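Local structure of mersacidin decarboxylase (Bacillus sp., 1P3Y) at residues A[4-9]-A[179-184]; A[38-43]-A[60-65]; A[119-124]-A[147-152]. The protein catalyses the oxidative decarboxylation of the C-terminal cysteine of the lantibiotic mersacidin to an aminoenethiol, as a homododecamer binding one FAD per subunit. All coordinates share one frame; numbering follows the deposited sequence.

Interaction 1: A[4-9]-A[179-184]; sequences SILKDK and AIEKGF
Three side chains of 4-9 meet the ring of Phe184 at its consecutive atoms CD2, CE2 and CZ. Ile5 comes in at the edge, near the ring plane, with its CG1 3.7 Å from Phe184 CE2. The Leu6 and Phe184 side chains point in opposite senses and overlap, Leu6 CD2 lying 3.9 Å from Phe184 CD2, at a slant to the ring. Lys9 runs roughly perpendicular to the Phe184 side chain and meets the ring obliquely, mainly through its methylene chain: CE lies 3.6 Å from Phe184 CZ, whereas NZ stands slightly farther from that atom. The fork of Leu6 serves two partners at once, for while CD2 touches the ring, CD1 rests 3.9 Å from CB of Glu181, one turn back on the helix. The interface is modest, 260 Å² with both sides summed, and Phe184 supplies the largest share.

Torsions explain how the groups arrive. Phe184 extends its ring from the helix end toward 4-9, since CG is trans to the backbone N (chi1 -180°). In Lys9 a bend at chi2 (-65°) is followed by an extended run to NZ, which carries CE to the ring.

Backbone bonds help to place these residues. Phe184 is the first residue to leave helical geometry, yet its N still bonds to Ile180 O at 3.1 Å. Lys9 N reaches Leu6 O at 2.7 Å, closing a turn over 6-9 that brings Leu6 and Lys9 to the same ring, with Ile5 just before it. Farther out, Leu6 and Phe184 both touch Ile84 of strand 84-90. The contact is thus apolar surface packing, far from the active site, joining the lead-in to the first strand, 10-15, with the C-terminal helix, 173-183, that packs on the parallel sheet of this Rossmann-type alpha/beta fold.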
loop_
_atom_site.group_PDB
_atom_site.type_symbol
_atom_site.label_atom_id
_atom_site.label_comp_id
_atom_site.label_asym_id
_atom_site.label_seq_id
_atom_site.Cartn_x
_atom_site.Cartn_y
_atom_site.Cartn_z
ATOM N N SER A 4 -10.900 -3.380 -50.986
ATOM C CA SER A 4 -12.244 -3.357 -50.411
ATOM C C SER A 4 -12.585 -4.689 -49.741
ATOM O O SER A 4 -13.635 -4.837 -49.109
ATOM C CB SER A 4 -13.272 -3.040 -51.506
ATOM O OG SER A 4 -13.119 -3.908 -52.624
ATOM N N ILE A 5 -11.690 -5.657 -49.893
ATOM C CA ILE A 5 -11.881 -6.975 -49.305
ATOM C C ILE A 5 -11.687 -6.918 -47.783
ATOM O O ILE A 5 -12.266 -7.709 -47.032
ATOM C CB ILE A 5 -10.875 -7.995 -49.923
ATOM C CG1 ILE A 5 -10.989 -9.355 -49.224
ATOM C CG2 ILE A 5 -9.453 -7.460 -49.820
ATOM C CD1 ILE A 5 -12.343 -10.034 -49.407
ATOM N N LEU A 6 -10.877 -5.965 -47.338
ATOM C CA LEU A 6 -10.576 -5.795 -45.924
ATOM C C LEU A 6 -11.748 -5.218 -45.122
ATOM O O LEU A 6 -11.882 -5.511 -43.931
ATOM C CB LEU A 6 -9.330 -4.904 -45.771
ATOM C CG LEU A 6 -8.088 -5.375 -46.556
ATOM C CD1 LEU A 6 -6.969 -4.345 -46.479
ATOM C CD2 LEU A 6 -7.616 -6.720 -46.018
ATOM N N LYS A 7 -12.594 -4.416 -45.776
ATOM C CA LYS A 7 -13.744 -3.780 -45.123
ATOM C C LYS A 7 -14.537 -4.745 -44.243
ATOM O O LYS A 7 -15.276 -4.325 -43.362
ATOM N N ASP A 8 -14.377 -6.039 -44.474
ATOM C CA ASP A 8 -15.103 -7.035 -43.696
ATOM C C ASP A 8 -14.191 -8.003 -42.937
ATOM O O ASP A 8 -14.544 -9.164 -42.699
ATOM C CB ASP A 8 -16.054 -7.812 -44.622
ATOM C CG ASP A 8 -15.481 -8.005 -46.025
ATOM O OD1 ASP A 8 -14.509 -8.788 -46.166
ATOM O OD2 ASP A 8 -16.003 -7.365 -46.982
ATOM N N LYS A 9 -13.016 -7.510 -42.556
ATOM C CA LYS A 9 -12.044 -8.309 -41.817
ATOM C C LYS A 9 -11.715 -7.678 -40.453
ATOM O O LYS A 9 -11.785 -6.455 -40.274
ATOM C CB LYS A 9 -10.764 -8.461 -42.644
ATOM C CG LYS A 9 -10.954 -9.173 -43.964
ATOM C CD LYS A 9 -11.366 -10.615 -43.738
ATOM C CE LYS A 9 -11.707 -11.333 -45.039
ATOM N NZ LYS A 9 -11.882 -12.788 -44.762
ATOM N N ALA A 179 0.696 -2.609 -47.638
ATOM C CA ALA A 179 1.474 -3.775 -47.243
ATOM C C ALA A 179 0.556 -4.795 -46.562
ATOM O O ALA A 179 0.706 -6.003 -46.764
ATOM C CB ALA A 179 2.598 -3.357 -46.320
ATOM N N ILE A 180 -0.405 -4.318 -45.773
ATOM C CA ILE A 180 -1.324 -5.234 -45.113
ATOM C C ILE A 180 -2.149 -5.968 -46.176
ATOM O O ILE A 180 -2.287 -7.197 -46.132
ATOM C CB ILE A 180 -2.321 -4.497 -44.163
ATOM C CG1 ILE A 180 -1.572 -3.632 -43.150
ATOM C CG2 ILE A 180 -3.197 -5.521 -43.430
ATOM C CD1 ILE A 180 -0.669 -4.404 -42.264
ATOM N N GLU A 181 -2.694 -5.206 -47.130
ATOM C CA GLU A 181 -3.524 -5.773 -48.197
ATOM C C GLU A 181 -2.770 -6.798 -49.036
ATOM O O GLU A 181 -3.287 -7.881 -49.332
ATOM C CB GLU A 181 -4.068 -4.666 -49.104
ATOM C CG GLU A 181 -5.120 -5.163 -50.102
ATOM C CD GLU A 181 -4.605 -5.239 -51.537
ATOM O OE1 GLU A 181 -5.301 -5.842 -52.398
ATOM O OE2 GLU A 181 -3.509 -4.685 -51.797
ATOM N N LYS A 182 -1.544 -6.462 -49.411
ATOM C CA LYS A 182 -0.736 -7.380 -50.199
ATOM C C LYS A 182 -0.498 -8.692 -49.442
ATOM O O LYS A 182 -0.648 -9.779 -50.001
ATOM C CB LYS A 182 0.598 -6.714 -50.550
ATOM C CG LYS A 182 1.547 -7.574 -51.350
ATOM C CD LYS A 182 2.740 -6.740 -51.802
ATOM C CE LYS A 182 3.718 -7.562 -52.642
ATOM N NZ LYS A 182 4.138 -8.827 -51.953
ATOM N N GLY A 183 -0.139 -8.579 -48.163
ATOM C CA GLY A 183 0.119 -9.756 -47.347
ATOM C C GLY A 183 -1.077 -10.679 -47.192
ATOM O O GLY A 183 -0.929 -11.908 -47.114
ATOM N N PHE A 184 -2.266 -10.087 -47.141
ATOM C CA PHE A 184 -3.495 -10.855 -47.002
ATOM C C PHE A 184 -3.782 -11.675 -48.278
ATOM O O PHE A 184 -4.849 -11.565 -48.863
ATOM C CB PHE A 184 -4.664 -9.901 -46.692
ATOM C CG PHE A 184 -5.983 -10.596 -46.528
ATOM C CD1 PHE A 184 -6.152 -11.576 -45.551
ATOM C CD2 PHE A 184 -7.045 -10.309 -47.386
ATOM C CE1 PHE A 184 -7.363 -12.272 -45.431
ATOM C CE2 PHE A 184 -8.262 -10.996 -47.280
ATOM C CZ PHE A 184 -8.422 -11.981 -46.300
#

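Interaction 2: A[38-43]-A[60-65]; sequences IRVVMT and DHVYSE. With FAD (flavin-adenine dinucleotide), chain B.
Val62 CG1 fits between Val40 CG1, 4.3 Å away, and the bent Met42 chain, touching both Met42 CG and, at 3.7 Å, Met42 SD. Ala52 of helix 52-55 touches Val62 and Met42 on this face. Over the other face, the extended Arg39 chain reaches at a slant across the neighbouring strand: its CG lies 3.8 Å from His61 CB, and its CD 3.9 Å from Tyr63 CE1. The guanidinium, salt-bridged to Glu37, stands steeply to the Tyr63 ring, planes 71° apart. His61 CD2 covers one face of the Tyr63 ring, 3.4 Å above the plane over its centre, and at the base of that side chain Val41 CG2 lies against Tyr63 CB.

A parallel ladder fixes this register. Val40 is bonded through both its backbone atoms, N to His61 O at 2.8 Å and O to Tyr63 N, while Met42 N continues to Tyr63 O. At the start, Asp60 OD1 accepts from Ile38 N. Beyond the ladder a water bridges Met42 O and Glu65 OE1, which also accepts from Leu106 N, and Thr43, N-cap of helix 44-49, gives its OG1 hydrogen to FAD O1P at 2.9 Å. Cofactor phosphate at the C-terminal end of a parallel strand, beside a helix start, is characteristic of Rossmann-type flavin sites.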
loop_
_atom_site.group_PDB
_atom_site.type_symbol
_atom_site.label_atom_id
_atom_site.label_comp_id
_atom_site.label_asym_id
_atom_site.label_seq_id
_atom_site.Cartn_x
_atom_site.Cartn_y
_atom_site.Cartn_z
ATOM N N ILE A 38 -11.144 -2.935 -35.558
ATOM C CA ILE A 38 -9.734 -2.914 -35.177
ATOM C C ILE A 38 -9.535 -2.908 -33.661
ATOM O O ILE A 38 -10.088 -2.065 -32.938
ATOM C CB ILE A 38 -9.021 -1.657 -35.682
ATOM C CG1 ILE A 38 -9.259 -1.458 -37.180
ATOM C CG2 ILE A 38 -7.532 -1.759 -35.353
ATOM C CD1 ILE A 38 -8.580 -0.197 -37.737
ATOM N N ARG A 39 -8.728 -3.845 -33.182
ATOM C CA ARG A 39 -8.419 -3.921 -31.761
ATOM C C ARG A 39 -6.908 -3.893 -31.580
ATOM O O ARG A 39 -6.150 -4.120 -32.528
ATOM C CB ARG A 39 -8.990 -5.198 -31.145
ATOM C CG ARG A 39 -10.475 -5.146 -30.960
ATOM C CD ARG A 39 -11.023 -6.457 -30.445
ATOM N NE ARG A 39 -12.482 -6.422 -30.394
ATOM C CZ ARG A 39 -13.254 -7.473 -30.136
ATOM N NH1 ARG A 39 -12.723 -8.670 -29.898
ATOM N NH2 ARG A 39 -14.566 -7.330 -30.133
ATOM N N VAL A 40 -6.470 -3.632 -30.357
ATOM C CA VAL A 40 -5.052 -3.579 -30.076
ATOM C C VAL A 40 -4.650 -4.466 -28.897
ATOM O O VAL A 40 -5.434 -4.700 -27.981
ATOM C CB VAL A 40 -4.643 -2.124 -29.787
ATOM C CG1 VAL A 40 -3.223 -2.052 -29.238
ATOM C CG2 VAL A 40 -4.775 -1.307 -31.060
ATOM N N VAL A 41 -3.423 -4.972 -28.958
ATOM C CA VAL A 41 -2.825 -5.766 -27.893
ATOM C C VAL A 41 -1.435 -5.101 -27.714
ATOM O O VAL A 41 -0.681 -4.916 -28.684
ATOM C CB VAL A 41 -2.701 -7.281 -28.287
ATOM C CG1 VAL A 41 -1.829 -7.453 -29.555
ATOM C CG2 VAL A 41 -2.120 -8.083 -27.106
ATOM N N MET A 42 -1.106 -4.721 -26.482
ATOM C CA MET A 42 0.161 -4.031 -26.195
ATOM C C MET A 42 1.126 -4.777 -25.278
ATOM O O MET A 42 0.741 -5.676 -24.546
ATOM C CB MET A 42 -0.134 -2.673 -25.544
ATOM C CG MET A 42 -1.306 -1.886 -26.173
ATOM S SD MET A 42 -1.564 -0.236 -25.407
ATOM C CE MET A 42 0.090 0.548 -25.639
ATOM N N THR A 43 2.392 -4.394 -25.327
ATOM C CA THR A 43 3.395 -4.964 -24.438
ATOM C C THR A 43 3.514 -3.917 -23.317
ATOM O O THR A 43 3.107 -2.746 -23.469
ATOM C CB THR A 43 4.805 -5.081 -25.097
ATOM O OG1 THR A 43 5.305 -3.770 -25.408
ATOM C CG2 THR A 43 4.756 -5.893 -26.360
ATOM N N ASP A 60 -11.233 -0.018 -31.223
ATOM C CA ASP A 60 -12.369 -0.635 -30.544
ATOM C C ASP A 60 -12.107 -1.269 -29.187
ATOM O O ASP A 60 -13.005 -1.331 -28.341
ATOM C CB ASP A 60 -13.016 -1.663 -31.473
ATOM C CG ASP A 60 -13.438 -1.049 -32.799
ATOM O OD1 ASP A 60 -13.021 -1.565 -33.862
ATOM O OD2 ASP A 60 -14.177 -0.037 -32.777
ATOM N N HIS A 61 -10.891 -1.751 -28.967
ATOM C CA HIS A 61 -10.578 -2.371 -27.693
ATOM C C HIS A 61 -9.089 -2.566 -27.595
ATOM O O HIS A 61 -8.431 -2.817 -28.595
ATOM C CB HIS A 61 -11.274 -3.722 -27.566
ATOM C CG HIS A 61 -11.129 -4.345 -26.214
ATOM N ND1 HIS A 61 -11.818 -3.891 -25.107
ATOM C CD2 HIS A 61 -10.338 -5.356 -25.780
ATOM C CE1 HIS A 61 -11.456 -4.598 -24.049
ATOM N NE2 HIS A 61 -10.559 -5.493 -24.430
ATOM N N VAL A 62 -8.569 -2.468 -26.381
ATOM C CA VAL A 62 -7.141 -2.622 -26.140
ATOM C C VAL A 62 -6.880 -3.735 -25.133
ATOM O O VAL A 62 -7.326 -3.663 -23.989
ATOM C CB VAL A 62 -6.539 -1.306 -25.572
ATOM C CG1 VAL A 62 -5.029 -1.451 -25.365
ATOM C CG2 VAL A 62 -6.878 -0.147 -26.492
ATOM N N TYR A 63 -6.160 -4.767 -25.549
ATOM C CA TYR A 63 -5.836 -5.863 -24.638
ATOM C C TYR A 63 -4.488 -5.568 -24.002
ATOM O O TYR A 63 -3.462 -5.442 -24.675
ATOM C CB TYR A 63 -5.754 -7.196 -25.370
ATOM C CG TYR A 63 -7.045 -7.631 -26.006
ATOM C CD1 TYR A 63 -7.250 -7.504 -27.382
ATOM C CD2 TYR A 63 -8.058 -8.200 -25.241
ATOM C CE1 TYR A 63 -8.433 -7.937 -27.978
ATOM C CE2 TYR A 63 -9.239 -8.631 -25.824
ATOM C CZ TYR A 63 -9.420 -8.495 -27.195
ATOM O OH TYR A 63 -10.604 -8.897 -27.760
ATOM N N SER A 64 -4.494 -5.466 -22.685
ATOM C CA SER A 64 -3.277 -5.179 -21.954
ATOM C C SER A 64 -2.619 -6.458 -21.421
ATOM O O SER A 64 -3.287 -7.474 -21.196
ATOM C CB SER A 64 -3.612 -4.218 -20.817
ATOM O OG SER A 64 -2.486 -3.978 -20.008
ATOM N N GLU A 65 -1.302 -6.398 -21.239
ATOM C CA GLU A 65 -0.512 -7.519 -20.720
ATOM C C GLU A 65 -0.968 -7.803 -19.295
ATOM O O GLU A 65 -0.913 -8.945 -18.833
ATOM C CB GLU A 65 0.986 -7.147 -20.738
ATOM C CG GLU A 65 1.962 -8.234 -20.283
ATOM C CD GLU A 65 1.946 -9.463 -21.168
ATOM O OE1 GLU A 65 2.076 -9.317 -22.396
ATOM O OE2 GLU A 65 1.814 -10.582 -20.641
HETATM P PA FAD B . 8.225 -5.986 -23.104
HETATM O O1A FAD B . 7.629 -4.598 -22.897
HETATM O O2A FAD B . 7.344 -7.190 -22.831
HETATM O O5B FAD B . 9.583 -6.191 -22.206
HETATM C C5B FAD B . 10.343 -5.096 -21.613
HETATM C C4B FAD B . 9.978 -4.874 -20.150
HETATM O O4B FAD B . 8.702 -5.443 -19.877
HETATM C C3B FAD B . 10.933 -5.533 -19.139
HETATM O O3B FAD B . 11.489 -4.454 -18.395
HETATM C C2B FAD B . 10.052 -6.466 -18.376
HETATM O O2B FAD B . 10.329 -6.761 -17.036
HETATM C C1B FAD B . 8.659 -5.864 -18.540
HETATM N N9A FAD B . 7.450 -6.744 -18.434
HETATM C C8A FAD B . 6.930 -7.784 -19.322
HETATM N N7A FAD B . 5.826 -8.359 -18.898
HETATM C C5A FAD B . 5.535 -7.706 -17.657
HETATM C C6A FAD B . 4.490 -7.849 -16.662
HETATM N N6A FAD B . 3.481 -8.725 -16.795
HETATM N N1A FAD B . 4.542 -7.019 -15.500
HETATM C C2A FAD B . 5.549 -6.111 -15.313
HETATM N N3A FAD B . 6.610 -5.891 -16.240
HETATM C C4A FAD B . 6.480 -6.792 -17.393
HETATM N N1 FAD B . 13.573 -1.571 -28.794
HETATM C C2 FAD B . 13.447 -1.774 -30.162
HETATM O O2 FAD B . 13.768 -2.879 -30.675
HETATM N N3 FAD B . 12.955 -0.733 -30.966
HETATM C C4 FAD B . 12.557 0.575 -30.491
HETATM O O4 FAD B . 12.127 1.465 -31.322
HETATM C C4X FAD B . 12.679 0.741 -29.114
HETATM N N5 FAD B . 12.269 2.015 -28.588
HETATM C C5X FAD B . 12.354 2.204 -27.172
HETATM C C6 FAD B . 11.958 3.449 -26.595
HETATM C C7 FAD B . 12.010 3.719 -25.164
HETATM C C7M FAD B . 11.539 5.109 -24.648
HETATM C C8 FAD B . 12.502 2.643 -24.276
HETATM C C8M FAD B . 12.603 2.776 -22.770
HETATM C C9 FAD B . 12.904 1.402 -24.794
HETATM C C9A FAD B . 12.855 1.133 -26.224
HETATM N N10 FAD B . 13.263 -0.147 -26.903
HETATM C C10 FAD B . 13.176 -0.334 -28.291
HETATM C "C1'" FAD B . 13.747 -1.199 -26.059
HETATM C "C2'" FAD B . 12.807 -2.299 -25.726
HETATM O "O2'" FAD B . 11.642 -1.696 -25.001
HETATM C "C3'" FAD B . 13.440 -3.294 -24.826
HETATM O "O3'" FAD B . 14.320 -4.190 -25.539
HETATM C "C4'" FAD B . 12.432 -4.183 -24.043
HETATM O "O4'" FAD B . 13.210 -5.058 -23.157
HETATM C "C5'" FAD B . 11.553 -5.063 -24.897
HETATM O "O5'" FAD B . 10.371 -4.357 -25.306
HETATM P P FAD B . 9.078 -5.111 -25.804
HETATM O O1P FAD B . 8.101 -4.064 -26.127
HETATM O O2P FAD B . 9.466 -6.042 -26.924
HETATM O O3P FAD B . 8.699 -6.114 -24.594
HETATM O O HOH W 1 2.092 -7.945 -24.537
#

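Interaction 3: A[119-124]-A[147-152]; sequences IFFPNM and IVIEPV. With FAD (flavin-adenine dinucleotide), chain B.
Phe120 joins strand 119-122 to 147-148 in parallel through both its backbone atoms, its N bonding to Ile147 O at 2.7 Å and nearly straight at N-H (173°), its O receiving Ile149 N at 2.8 Å in a more bent bond. The pairing stops at Pro122, which has no N-H to offer; its CD sits beside Ile149 O instead.

Ile149 makes the largest single contribution. It lies side by side with Phe121, and with its CG1 trans to the carbonyl carbon (chi1 -57°) that atom is carried over one face of the ring, 3.8 Å from the centroid and 19° off the normal, a CH-pi contact, while CG2 meets Phe121 CE2. The same CG1 also meets Ile119 CD1 at 3.6 Å. On the other face of the sheet, the Pro122 ring and the Val148 side chain meet at about a right angle, Pro122 CG 3.6 Å from Val148 CG1, while Ile147 O lies at the edge of the Phe120 ring. Past the strand, Asn123 O accepts the flavin N3 hydrogen of FAD at 2.8 Å.

Strand 119-122 is held on its other flank by strand 84-90, so 147-148 closes this end of the chain's sheet. Helix 173-183 covers Ile119, Phe121 and Ile149, and Trp129 of helix 126-129 packs on Pro122 and Pro151.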
loop_
_atom_site.group_PDB
_atom_site.type_symbol
_atom_site.label_atom_id
_atom_site.label_comp_id
_atom_site.label_asym_id
_atom_site.label_seq_id
_atom_site.Cartn_x
_atom_site.Cartn_y
_atom_site.Cartn_z
ATOM N N ILE A 119 2.163 -10.232 -39.892
ATOM C CA ILE A 119 2.969 -9.267 -40.622
ATOM C C ILE A 119 3.605 -8.325 -39.594
ATOM O O ILE A 119 2.899 -7.743 -38.770
ATOM C CB ILE A 119 2.125 -8.452 -41.649
ATOM C CG1 ILE A 119 2.904 -7.209 -42.080
ATOM C CG2 ILE A 119 0.809 -8.041 -41.044
ATOM C CD1 ILE A 119 2.204 -6.376 -43.114
ATOM N N PHE A 120 4.934 -8.192 -39.655
ATOM C CA PHE A 120 5.698 -7.341 -38.745
ATOM C C PHE A 120 6.185 -6.043 -39.364
ATOM O O PHE A 120 6.608 -6.020 -40.515
ATOM C CB PHE A 120 6.949 -8.069 -38.251
ATOM C CG PHE A 120 6.668 -9.288 -37.452
ATOM C CD1 PHE A 120 6.272 -10.469 -38.078
ATOM C CD2 PHE A 120 6.809 -9.262 -36.056
ATOM C CE1 PHE A 120 6.022 -11.621 -37.327
ATOM C CE2 PHE A 120 6.566 -10.394 -35.289
ATOM C CZ PHE A 120 6.170 -11.583 -35.922
ATOM N N PHE A 121 6.155 -4.970 -38.583
ATOM C CA PHE A 121 6.656 -3.678 -39.037
ATOM C C PHE A 121 7.758 -3.245 -38.072
ATOM O O PHE A 121 7.542 -2.398 -37.217
ATOM C CB PHE A 121 5.556 -2.615 -39.045
ATOM C CG PHE A 121 4.581 -2.753 -40.176
ATOM C CD1 PHE A 121 3.560 -3.703 -40.127
ATOM C CD2 PHE A 121 4.663 -1.898 -41.279
ATOM C CE1 PHE A 121 2.623 -3.798 -41.157
ATOM C CE2 PHE A 121 3.735 -1.979 -42.315
ATOM C CZ PHE A 121 2.705 -2.931 -42.257
ATOM N N PRO A 122 8.960 -3.826 -38.202
ATOM C CA PRO A 122 10.082 -3.485 -37.325
ATOM C C PRO A 122 10.410 -2.002 -37.266
ATOM O O PRO A 122 10.197 -1.259 -38.223
ATOM C CB PRO A 122 11.238 -4.301 -37.903
ATOM C CG PRO A 122 10.560 -5.496 -38.446
ATOM C CD PRO A 122 9.336 -4.914 -39.122
ATOM N N ASN A 123 10.966 -1.596 -36.132
ATOM C CA ASN A 123 11.352 -0.219 -35.882
ATOM C C ASN A 123 12.329 -0.248 -34.712
ATOM O O ASN A 123 12.019 -0.750 -33.639
ATOM C CB ASN A 123 10.110 0.615 -35.544
ATOM C CG ASN A 123 10.451 2.027 -35.163
ATOM O OD1 ASN A 123 10.818 2.295 -34.024
ATOM N ND2 ASN A 123 10.352 2.944 -36.116
ATOM N N MET A 124 13.525 0.274 -34.927
ATOM C CA MET A 124 14.537 0.272 -33.890
ATOM C C MET A 124 15.668 1.191 -34.290
ATOM O O MET A 124 15.690 1.750 -35.391
ATOM C CB MET A 124 15.087 -1.141 -33.690
ATOM C CG MET A 124 15.812 -1.713 -34.922
ATOM S SD MET A 124 15.960 -3.508 -34.824
ATOM C CE MET A 124 14.356 -4.011 -35.438
ATOM N N ILE A 147 5.588 -12.193 -42.628
ATOM C CA ILE A 147 5.970 -11.073 -43.479
ATOM C C ILE A 147 6.633 -10.010 -42.608
ATOM O O ILE A 147 6.175 -9.747 -41.484
ATOM C CB ILE A 147 4.729 -10.447 -44.148
ATOM C CG1 ILE A 147 4.080 -11.479 -45.063
ATOM C CG2 ILE A 147 5.110 -9.152 -44.901
ATOM C CD1 ILE A 147 2.749 -11.025 -45.585
ATOM N N VAL A 148 7.690 -9.388 -43.134
ATOM C CA VAL A 148 8.414 -8.357 -42.395
ATOM C C VAL A 148 8.637 -7.070 -43.204
ATOM O O VAL A 148 9.611 -6.939 -43.945
ATOM C CB VAL A 148 9.766 -8.909 -41.906
ATOM C CG1 VAL A 148 10.513 -7.859 -41.133
ATOM C CG2 VAL A 148 9.535 -10.124 -41.054
ATOM N N ILE A 149 7.720 -6.123 -43.065
ATOM C CA ILE A 149 7.828 -4.857 -43.774
ATOM C C ILE A 149 9.038 -4.111 -43.230
ATOM O O ILE A 149 9.094 -3.752 -42.056
ATOM C CB ILE A 149 6.561 -4.011 -43.579
ATOM C CG1 ILE A 149 5.327 -4.803 -44.042
ATOM C CG2 ILE A 149 6.700 -2.686 -44.287
ATOM C CD1 ILE A 149 5.504 -5.573 -45.346
ATOM N N GLU A 150 10.023 -3.891 -44.088
ATOM C CA GLU A 150 11.235 -3.208 -43.672
ATOM C C GLU A 150 10.967 -1.742 -43.375
ATOM O O GLU A 150 10.023 -1.148 -43.883
ATOM C CB GLU A 150 12.304 -3.337 -44.774
ATOM C CG GLU A 150 12.575 -4.784 -45.223
ATOM C CD GLU A 150 14.030 -5.219 -45.047
ATOM O OE1 GLU A 150 14.278 -6.457 -44.947
ATOM O OE2 GLU A 150 14.915 -4.321 -45.020
ATOM N N PRO A 151 11.772 -1.147 -42.498
ATOM C CA PRO A 151 11.566 0.273 -42.196
ATOM C C PRO A 151 12.300 1.103 -43.268
ATOM O O PRO A 151 13.181 0.595 -43.977
ATOM C CB PRO A 151 12.182 0.422 -40.801
ATOM C CG PRO A 151 13.294 -0.600 -40.821
ATOM C CD PRO A 151 12.625 -1.790 -41.483
ATOM N N VAL A 152 11.942 2.374 -43.390
ATOM C CA VAL A 152 12.566 3.241 -44.378
ATOM C C VAL A 152 13.399 4.340 -43.730
ATOM O O VAL A 152 13.076 4.822 -42.652
ATOM C CB VAL A 152 11.496 3.889 -45.290
ATOM C CG1 VAL A 152 10.877 2.835 -46.174
ATOM C CG2 VAL A 152 10.410 4.543 -44.453
HETATM P PA FAD B . 8.225 -5.986 -23.104
HETATM O O1A FAD B . 7.629 -4.598 -22.897
HETATM O O2A FAD B . 7.344 -7.190 -22.831
HETATM O O5B FAD B . 9.583 -6.191 -22.206
HETATM C C5B FAD B . 10.343 -5.096 -21.613
HETATM C C4B FAD B . 9.978 -4.874 -20.150
HETATM O O4B FAD B . 8.702 -5.443 -19.877
HETATM C C3B FAD B . 10.933 -5.533 -19.139
HETATM O O3B FAD B . 11.489 -4.454 -18.395
HETATM C C2B FAD B . 10.052 -6.466 -18.376
HETATM O O2B FAD B . 10.329 -6.761 -17.036
HETATM C C1B FAD B . 8.659 -5.864 -18.540
HETATM N N9A FAD B . 7.450 -6.744 -18.434
HETATM C C8A FAD B . 6.930 -7.784 -19.322
HETATM N N7A FAD B . 5.826 -8.359 -18.898
HETATM C C5A FAD B . 5.535 -7.706 -17.657
HETATM C C6A FAD B . 4.490 -7.849 -16.662
HETATM N N6A FAD B . 3.481 -8.725 -16.795
HETATM N N1A FAD B . 4.542 -7.019 -15.500
HETATM C C2A FAD B . 5.549 -6.111 -15.313
HETATM N N3A FAD B . 6.610 -5.891 -16.240
HETATM C C4A FAD B . 6.480 -6.792 -17.393
HETATM N N1 FAD B . 13.573 -1.571 -28.794
HETATM C C2 FAD B . 13.447 -1.774 -30.162
HETATM O O2 FAD B . 13.768 -2.879 -30.675
HETATM N N3 FAD B . 12.955 -0.733 -30.966
HETATM C C4 FAD B . 12.557 0.575 -30.491
HETATM O O4 FAD B . 12.127 1.465 -31.322
HETATM C C4X FAD B . 12.679 0.741 -29.114
HETATM N N5 FAD B . 12.269 2.015 -28.588
HETATM C C5X FAD B . 12.354 2.204 -27.172
HETATM C C6 FAD B . 11.958 3.449 -26.595
HETATM C C7 FAD B . 12.010 3.719 -25.164
HETATM C C7M FAD B . 11.539 5.109 -24.648
HETATM C C8 FAD B . 12.502 2.643 -24.276
HETATM C C8M FAD B . 12.603 2.776 -22.770
HETATM C C9 FAD B . 12.904 1.402 -24.794
HETATM C C9A FAD B . 12.855 1.133 -26.224
HETATM N N10 FAD B . 13.263 -0.147 -26.903
HETATM C C10 FAD B . 13.176 -0.334 -28.291
HETATM C "C1'" FAD B . 13.747 -1.199 -26.059
HETATM C "C2'" FAD B . 12.807 -2.299 -25.726
HETATM O "O2'" FAD B . 11.642 -1.696 -25.001
HETATM C "C3'" FAD B . 13.440 -3.294 -24.826
HETATM O "O3'" FAD B . 14.320 -4.190 -25.539
HETATM C "C4'" FAD B . 12.432 -4.183 -24.043
HETATM O "O4'" FAD B . 13.210 -5.058 -23.157
HETATM C "C5'" FAD B . 11.553 -5.063 -24.897
HETATM O "O5'" FAD B . 10.371 -4.357 -25.306
HETATM P P FAD B . 9.078 -5.111 -25.804
HETATM O O1P FAD B . 8.101 -4.064 -26.127
HETATM O O2P FAD B . 9.466 -6.042 -26.924
HETATM O O3P FAD B . 8.699 -6.114 -24.594
#

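How the interactions relate
Interactions 2 and 3 join strands of one six-stranded parallel sheet at its two ends within the chain, 61-63 on 37-42 and 147-148 on 119-122, with centres about 19 Å apart. Both combine backbone ladders with apolar packing and end at FAD, interaction 2 at the phosphate and adenine and interaction 3 at the flavin ring; interaction 3 is the more buried. Interaction 1 lies at the surface, without ladder or cofactor, and relies on side-chain packing. It nevertheless touches interaction 3 through helix 173-183: Ile180 CD1 packs 3.5 Å from Phe121 CE1, and Gly183 CA meets Ile147 CD1. Along the chain, interaction 1 encloses the other two, which follow one another.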